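Local coordinates for protein troponin C (PDB 3TZ1) that serves as the calcium-binding subunit of troponin, relieving the inhibition of actomyosin in striated muscle when calcium binds, and is represented here by its C-terminal domain, at residues 4-13 with 60-70. Numbering follows the deposited sequence.
Sequences LDERELKEAF and VDYEEFKCLMM. With CA (calcium ion), chain C.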
ATOM      1  N   LEU A   4      -6.959   0.017  12.475  1.00 46.50           N
ATOM      2  CA  LEU A   4      -7.403  -0.923  11.454  1.00 46.46           C
ATOM      3  C   LEU A   4      -7.613  -2.317  12.052  1.00 45.18           C
ATOM      4  O   LEU A   4      -6.705  -2.884  12.659  1.00 48.81           O
ATOM      5  CB  LEU A   4      -6.384  -0.993  10.312  1.00 48.92           C
ATOM      6  CG  LEU A   4      -6.898  -0.940   8.870  1.00 48.09           C
ATOM      7  CD1 LEU A   4      -5.774  -1.244   7.910  1.00 33.43           C
ATOM      8  CD2 LEU A   4      -8.040  -1.917   8.658  1.00 51.08           C
ATOM      9  N   ASP A   5      -8.818  -2.852  11.886  1.00 37.22           N
ATOM     10  CA  ASP A   5      -9.114  -4.235  12.229  1.00 38.60           C
ATOM     11  C   ASP A   5      -8.153  -5.145  11.467  1.00 36.15           C
ATOM     12  O   ASP A   5      -7.956  -4.964  10.264  1.00 33.59           O
ATOM     13  CB  ASP A   5     -10.557  -4.565  11.829  1.00 43.90           C
ATOM     14  CG  ASP A   5     -11.089  -5.805  12.522  1.00 52.02           C
ATOM     15  OD1 ASP A   5     -10.535  -6.900  12.290  1.00 52.76           O
ATOM     16  OD2 ASP A   5     -12.069  -5.684  13.290  1.00 52.78           O
ATOM     17  N   GLU A   6      -7.551  -6.114  12.155  1.00 38.99           N
ATOM     18  CA  GLU A   6      -6.606  -7.015  11.489  1.00 38.28           C
ATOM     19  C   GLU A   6      -7.299  -7.914  10.468  1.00 32.92           C
ATOM     20  O   GLU A   6      -6.686  -8.348   9.496  1.00 28.38           O
ATOM     21  CB  GLU A   6      -5.813  -7.858  12.491  1.00 45.36           C
ATOM     22  CG  GLU A   6      -4.753  -8.731  11.831  1.00 50.92           C
ATOM     23  CD  GLU A   6      -3.396  -8.666  12.519  1.00 55.60           C
ATOM     24  OE1 GLU A   6      -3.261  -7.949  13.537  1.00 61.08           O
ATOM     25  OE2 GLU A   6      -2.458  -9.338  12.033  1.00 50.99           O
ATOM     26  N   ARG A   7      -8.577  -8.196  10.697  1.00 34.45           N
ATOM     27  CA  ARG A   7      -9.366  -8.953   9.726  1.00 31.20           C
ATOM     28  C   ARG A   7      -9.438  -8.203   8.413  1.00 24.73           C
ATOM     29  O   ARG A   7      -9.344  -8.789   7.329  1.00 25.97           O
ATOM     30  CB  ARG A   7     -10.785  -9.183  10.240  1.00 38.41           C
ATOM     31  CG  ARG A   7     -10.982 -10.494  10.955  1.00 48.85           C
ATOM     32  CD  ARG A   7     -12.412 -10.592  11.456  1.00 54.30           C
ATOM     33  NE  ARG A   7     -12.765  -9.418  12.252  1.00 56.74           N
ATOM     34  CZ  ARG A   7     -13.963  -9.207  12.787  1.00 59.58           C
ATOM     35  NH1 ARG A   7     -14.937 -10.093  12.611  1.00 58.88           N
ATOM     36  NH2 ARG A   7     -14.184  -8.107  13.498  1.00 59.07           N
ATOM     37  N   GLU A   8      -9.634  -6.896   8.516  1.00 27.81           N
ATOM     38  CA  GLU A   8      -9.737  -6.043   7.346  1.00 31.53           C
ATOM     39  C   GLU A   8      -8.383  -5.952   6.651  1.00 24.92           C
ATOM     40  O   GLU A   8      -8.298  -5.977   5.424  1.00 24.64           O
ATOM     41  CB  GLU A   8     -10.201  -4.654   7.769  1.00 37.91           C
ATOM     42  CG  GLU A   8     -10.992  -3.931   6.723  1.00 35.63           C
ATOM     43  CD  GLU A   8     -11.450  -2.579   7.203  1.00 33.42           C
ATOM     44  OE1 GLU A   8     -11.623  -2.413   8.431  1.00 38.67           O
ATOM     45  OE2 GLU A   8     -11.621  -1.685   6.355  1.00 30.15           O
ATOM     46  N   LEU A   9      -7.329  -5.839   7.454  1.00 22.17           N
ATOM     47  CA  LEU A   9      -5.961  -5.804   6.945  1.00 18.97           C
ATOM     48  C   LEU A   9      -5.626  -7.071   6.171  1.00 21.12           C
ATOM     49  O   LEU A   9      -5.058  -7.015   5.079  1.00 21.34           O
ATOM     50  CB  LEU A   9      -4.966  -5.645   8.101  1.00 22.19           C
ATOM     51  CG  LEU A   9      -3.514  -5.456   7.662  1.00 31.71           C
ATOM     52  CD1 LEU A   9      -3.337  -4.058   7.104  1.00 34.82           C
ATOM     53  CD2 LEU A   9      -2.546  -5.702   8.821  1.00 31.32           C
ATOM     54  N   LYS A  10      -5.979  -8.220   6.741  1.00 21.48           N
ATOM     55  CA  LYS A  10      -5.713  -9.494   6.091  1.00 20.95           C
ATOM     56  C   LYS A  10      -6.508  -9.626   4.795  1.00 20.68           C
ATOM     57  O   LYS A  10      -5.999 -10.134   3.801  1.00 22.58           O
ATOM     58  CB  LYS A  10      -6.008 -10.663   7.040  1.00 21.55           C
ATOM     59  CG  LYS A  10      -4.995 -10.778   8.166  1.00 30.58           C
ATOM     60  CD  LYS A  10      -5.214 -12.028   8.994  1.00 30.97           C
ATOM     61  CE  LYS A  10      -4.191 -12.117  10.117  1.00 31.49           C
ATOM     62  NZ  LYS A  10      -4.373 -13.334  10.958  1.00 39.83           N
ATOM     63  N   GLU A  11      -7.747  -9.147   4.798  1.00 19.78           N
ATOM     64  CA  GLU A  11      -8.564  -9.185   3.588  1.00 22.55           C
ATOM     65  C   GLU A  11      -7.972  -8.295   2.492  1.00 22.91           C
ATOM     66  O   GLU A  11      -7.927  -8.682   1.326  1.00 21.35           O
ATOM     67  CB  GLU A  11     -10.011  -8.777   3.889  1.00 23.74           C
ATOM     68  CG  GLU A  11     -10.928  -8.754   2.660  1.00 23.94           C
ATOM     69  CD  GLU A  11     -11.238 -10.151   2.123  1.00 32.83           C
ATOM     70  OE1 GLU A  11     -10.958 -11.144   2.827  1.00 32.85           O
ATOM     71  OE2 GLU A  11     -11.768 -10.254   0.997  1.00 33.12           O
ATOM     72  N   ALA A  12      -7.529  -7.095   2.867  1.00 21.00           N
ATOM     73  CA  ALA A  12      -6.876  -6.189   1.924  1.00 19.95           C
ATOM     74  C   ALA A  12      -5.622  -6.819   1.324  1.00 20.35           C
ATOM     75  O   ALA A  12      -5.398  -6.752   0.113  1.00 17.81           O
ATOM     76  CB  ALA A  12      -6.515  -4.874   2.613  1.00 18.32           C
ATOM     77  N   PHE A  13      -4.793  -7.412   2.179  1.00 18.85           N
ATOM     78  CA  PHE A  13      -3.572  -8.073   1.716  1.00 18.10           C
ATOM     79  C   PHE A  13      -3.901  -9.180   0.713  1.00 21.97           C
ATOM     80  O   PHE A  13      -3.286  -9.281  -0.351  1.00 21.44           O
ATOM     81  CB  PHE A  13      -2.776  -8.625   2.903  1.00 21.91           C
ATOM     82  CG  PHE A  13      -1.388  -9.096   2.542  1.00 20.79           C
ATOM     83  CD1 PHE A  13      -0.351  -8.192   2.390  1.00 21.43           C
ATOM     84  CD2 PHE A  13      -1.127 -10.443   2.366  1.00 24.99           C
ATOM     85  CE1 PHE A  13       0.927  -8.627   2.060  1.00 24.11           C
ATOM     86  CE2 PHE A  13       0.144 -10.884   2.034  1.00 30.02           C
ATOM     87  CZ  PHE A  13       1.172  -9.976   1.888  1.00 25.09           C
ATOM     88  N   VAL A  60       5.890  -6.354  -1.151  1.00 21.88           N
ATOM     89  CA  VAL A  60       5.481  -5.958   0.191  1.00 22.65           C
ATOM     90  C   VAL A  60       4.980  -7.189   0.928  1.00 25.17           C
ATOM     91  O   VAL A  60       3.941  -7.736   0.569  1.00 23.10           O
ATOM     92  CB  VAL A  60       4.363  -4.890   0.135  1.00 22.69           C
ATOM     93  CG1 VAL A  60       3.906  -4.517   1.537  1.00 20.68           C
ATOM     94  CG2 VAL A  60       4.852  -3.644  -0.607  1.00 24.75           C
ATOM     95  N   ASP A  61       5.713  -7.652   1.940  1.00 23.06           N
ATOM     96  CA  ASP A  61       5.224  -8.811   2.689  1.00 23.34           C
ATOM     97  C   ASP A  61       4.206  -8.367   3.741  1.00 22.30           C
ATOM     98  O   ASP A  61       3.972  -7.169   3.916  1.00 22.48           O
ATOM     99  CB  ASP A  61       6.377  -9.653   3.280  1.00 26.92           C
ATOM    100  CG  ASP A  61       7.274  -8.863   4.218  1.00 30.43           C
ATOM    101  OD1 ASP A  61       6.753  -8.211   5.146  1.00 30.83           O
ATOM    102  OD2 ASP A  61       8.510  -8.904   4.030  1.00 32.18           O
ATOM    103  N   TYR A  62       3.582  -9.314   4.437  1.00 26.30           N
ATOM    104  CA  TYR A  62       2.482  -8.940   5.329  1.00 26.07           C
ATOM    105  C   TYR A  62       2.964  -8.094   6.504  1.00 19.57           C
ATOM    106  O   TYR A  62       2.262  -7.197   6.970  1.00 23.80           O
ATOM    107  CB  TYR A  62       1.712 -10.165   5.834  1.00 28.40           C
ATOM    108  CG  TYR A  62       0.556  -9.803   6.744  1.00 27.15           C
ATOM    109  CD1 TYR A  62       0.627 -10.033   8.114  1.00 30.42           C
ATOM    110  CD2 TYR A  62      -0.598  -9.226   6.237  1.00 27.63           C
ATOM    111  CE1 TYR A  62      -0.425  -9.699   8.951  1.00 28.73           C
ATOM    112  CE2 TYR A  62      -1.654  -8.882   7.066  1.00 24.68           C
ATOM    113  CZ  TYR A  62      -1.562  -9.130   8.421  1.00 25.00           C
ATOM    114  OH  TYR A  62      -2.608  -8.793   9.249  1.00 30.53           O
ATOM    115  N   GLU A  63       4.172  -8.371   6.975  1.00 23.59           N
ATOM    116  CA  GLU A  63       4.715  -7.595   8.078  1.00 26.19           C
ATOM    117  C   GLU A  63       4.938  -6.143   7.660  1.00 24.78           C
ATOM    118  O   GLU A  63       4.653  -5.220   8.419  1.00 27.26           O
ATOM    119  CB  GLU A  63       6.011  -8.217   8.592  1.00 36.46           C
ATOM    120  CG  GLU A  63       6.584  -7.516   9.795  1.00 51.33           C
ATOM    121  CD  GLU A  63       7.856  -8.171  10.286  1.00 64.40           C
ATOM    122  OE1 GLU A  63       7.773  -9.294  10.830  1.00 66.87           O
ATOM    123  OE2 GLU A  63       8.937  -7.567  10.117  1.00 70.09           O
ATOM    124  N   GLU A  64       5.439  -5.942   6.448  1.00 24.43           N
ATOM    125  CA  GLU A  64       5.633  -4.590   5.929  1.00 23.41           C
ATOM    126  C   GLU A  64       4.290  -3.902   5.759  1.00 19.46           C
ATOM    127  O   GLU A  64       4.133  -2.714   6.042  1.00 20.59           O
ATOM    128  CB  GLU A  64       6.373  -4.624   4.594  1.00 22.83           C
ATOM    129  CG  GLU A  64       7.801  -5.101   4.706  1.00 29.32           C
ATOM    130  CD  GLU A  64       8.445  -5.253   3.364  1.00 29.05           C
ATOM    131  OE1 GLU A  64       7.739  -5.668   2.414  1.00 24.44           O
ATOM    132  OE2 GLU A  64       9.644  -4.930   3.247  1.00 28.83           O
ATOM    133  N   PHE A  65       3.314  -4.668   5.297  1.00 18.54           N
ATOM    134  CA  PHE A  65       1.986  -4.133   5.063  1.00 19.07           C
ATOM    135  C   PHE A  65       1.374  -3.687   6.392  1.00 17.95           C
ATOM    136  O   PHE A  65       0.794  -2.607   6.490  1.00 20.16           O
ATOM    137  CB  PHE A  65       1.119  -5.196   4.390  1.00 18.04           C
ATOM    138  CG  PHE A  65      -0.199  -4.681   3.895  1.00 16.67           C
ATOM    139  CD1 PHE A  65      -0.249  -3.686   2.938  1.00 17.80           C
ATOM    140  CD2 PHE A  65      -1.395  -5.214   4.378  1.00 19.71           C
ATOM    141  CE1 PHE A  65      -1.481  -3.212   2.468  1.00 22.67           C
ATOM    142  CE2 PHE A  65      -2.619  -4.743   3.921  1.00 19.34           C
ATOM    143  CZ  PHE A  65      -2.659  -3.747   2.960  1.00 22.77           C
ATOM    144  N   LYS A  66       1.534  -4.515   7.422  1.00 20.53           N
ATOM    145  CA  LYS A  66       0.971  -4.218   8.734  1.00 23.02           C
ATOM    146  C   LYS A  66       1.624  -2.991   9.352  1.00 26.67           C
ATOM    147  O   LYS A  66       0.952  -2.139   9.943  1.00 30.44           O
ATOM    148  CB  LYS A  66       1.106  -5.431   9.664  1.00 27.06           C
ATOM    149  CG  LYS A  66       0.485  -5.220  11.025  1.00 36.66           C
ATOM    150  CD  LYS A  66       0.411  -6.509  11.826  1.00 44.44           C
ATOM    151  CE  LYS A  66      -0.303  -6.264  13.149  1.00 51.15           C
ATOM    152  NZ  LYS A  66      -0.414  -7.497  13.977  1.00 56.26           N
ATOM    153  N   CYS A  67       2.940  -2.904   9.205  1.00 27.22           N
ATOM    154  CA  CYS A  67       3.698  -1.765   9.714  1.00 30.85           C
ATOM    155  C   CYS A  67       3.155  -0.462   9.147  1.00 26.17           C
ATOM    156  O   CYS A  67       2.991   0.516   9.870  1.00 32.91           O
ATOM    157  CB  CYS A  67       5.178  -1.906   9.360  1.00 34.91           C
ATOM    158  SG  CYS A  67       6.085  -3.054  10.424  1.00 52.89           S
ATOM    159  N   LEU A  68       2.883  -0.451   7.846  1.00 22.15           N
ATOM    160  CA  LEU A  68       2.352   0.747   7.206  1.00 22.71           C
ATOM    161  C   LEU A  68       0.949   1.031   7.708  1.00 23.33           C
ATOM    162  O   LEU A  68       0.631   2.142   8.146  1.00 21.36           O
ATOM    163  CB  LEU A  68       2.320   0.586   5.686  1.00 20.39           C
ATOM    164  CG  LEU A  68       1.490   1.648   4.943  1.00 17.95           C
ATOM    165  CD1 LEU A  68       2.093   3.051   5.137  1.00 24.47           C
ATOM    166  CD2 LEU A  68       1.392   1.314   3.469  1.00 19.42           C
ATOM    167  N   MET A  69       0.106   0.008   7.653  1.00 23.52           N
ATOM    168  CA  MET A  69      -1.318   0.220   7.838  1.00 26.71           C
ATOM    169  C   MET A  69      -1.740   0.434   9.293  1.00 29.42           C
ATOM    170  O   MET A  69      -2.672   1.190   9.564  1.00 34.41           O
ATOM    171  CB  MET A  69      -2.097  -0.924   7.186  1.00 22.70           C
ATOM    172  CG  MET A  69      -1.828  -1.062   5.683  1.00 19.73           C
ATOM    173  SD  MET A  69      -2.273   0.403   4.716  1.00 25.16           S
ATOM    174  CE  MET A  69      -3.993   0.580   5.166  1.00 28.92           C
ATOM    175  N   MET A  70      -1.076  -0.241  10.226  1.00 23.58           N
ATOM    176  CA  MET A  70      -1.462  -0.148  11.633  1.00 23.47           C
ATOM    177  C   MET A  70      -0.612   0.791  12.505  1.00 34.79           C
ATOM    178  O   MET A  70      -0.846   0.921  13.704  1.00 35.14           O
ATOM    179  CB  MET A  70      -1.642  -1.548  12.245  1.00 29.10           C
ATOM    180  CG  MET A  70      -2.865  -2.269  11.659  1.00 32.77           C
ATOM    181  SD  MET A  70      -3.104  -3.984  12.156  1.00102.20           S
ATOM    182  CE  MET A  70      -3.955  -3.793  13.720  1.00 66.87           C
TER
HETATM  183 CA    CA C   1       9.809  -5.998   0.901  1.00 27.32          CA
HETATM  184  O   HOH W   1       9.697  -8.420   1.917  1.00 35.54           O
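Tyr62 points the edge of its ring at one face of Phe13, a T-shaped pair with centroids 5.4 Å apart and planes at 82°. Tyr62 CB adds a CH-pi contact, 4.1 Å from the centroid of the Phe13 ring. A chi1 of -179° sets CG of Tyr62 anti to the backbone N and carries the ring to helix 6-13, where it sits as a knob among Glu6, Leu9, Lys10 and Phe13. Tyr62 OH donates to Glu6 OE2 at 2.8 Å, coming from above the carboxylate plane. Lys66 NZ forms a salt bridge with Glu6 OE1 at 2.9 Å, on the syn side. With an alanine here instead of Glu6, the Tyr62 hydroxyl is likely to lose its acceptor and the Lys66 ammonium this countercharge. Leu9 is the reciprocal knob. Leu9 CD1 packs tightly, 3.4 Å from Met69 CB, and also meets Phe65. Leu9 CD2 lies 3.6 Å from Tyr62 CZ. Phe65 joins Phe13 obliquely to complete an aromatic cluster, and both rings touch Ile24. The capping box of Asp61 and Glu64 starts helix 62-70. The contact packs the first helix of an EF-hand pair against its last, the exiting helix whose Glu64 binds calcium through both carboxylate oxygens.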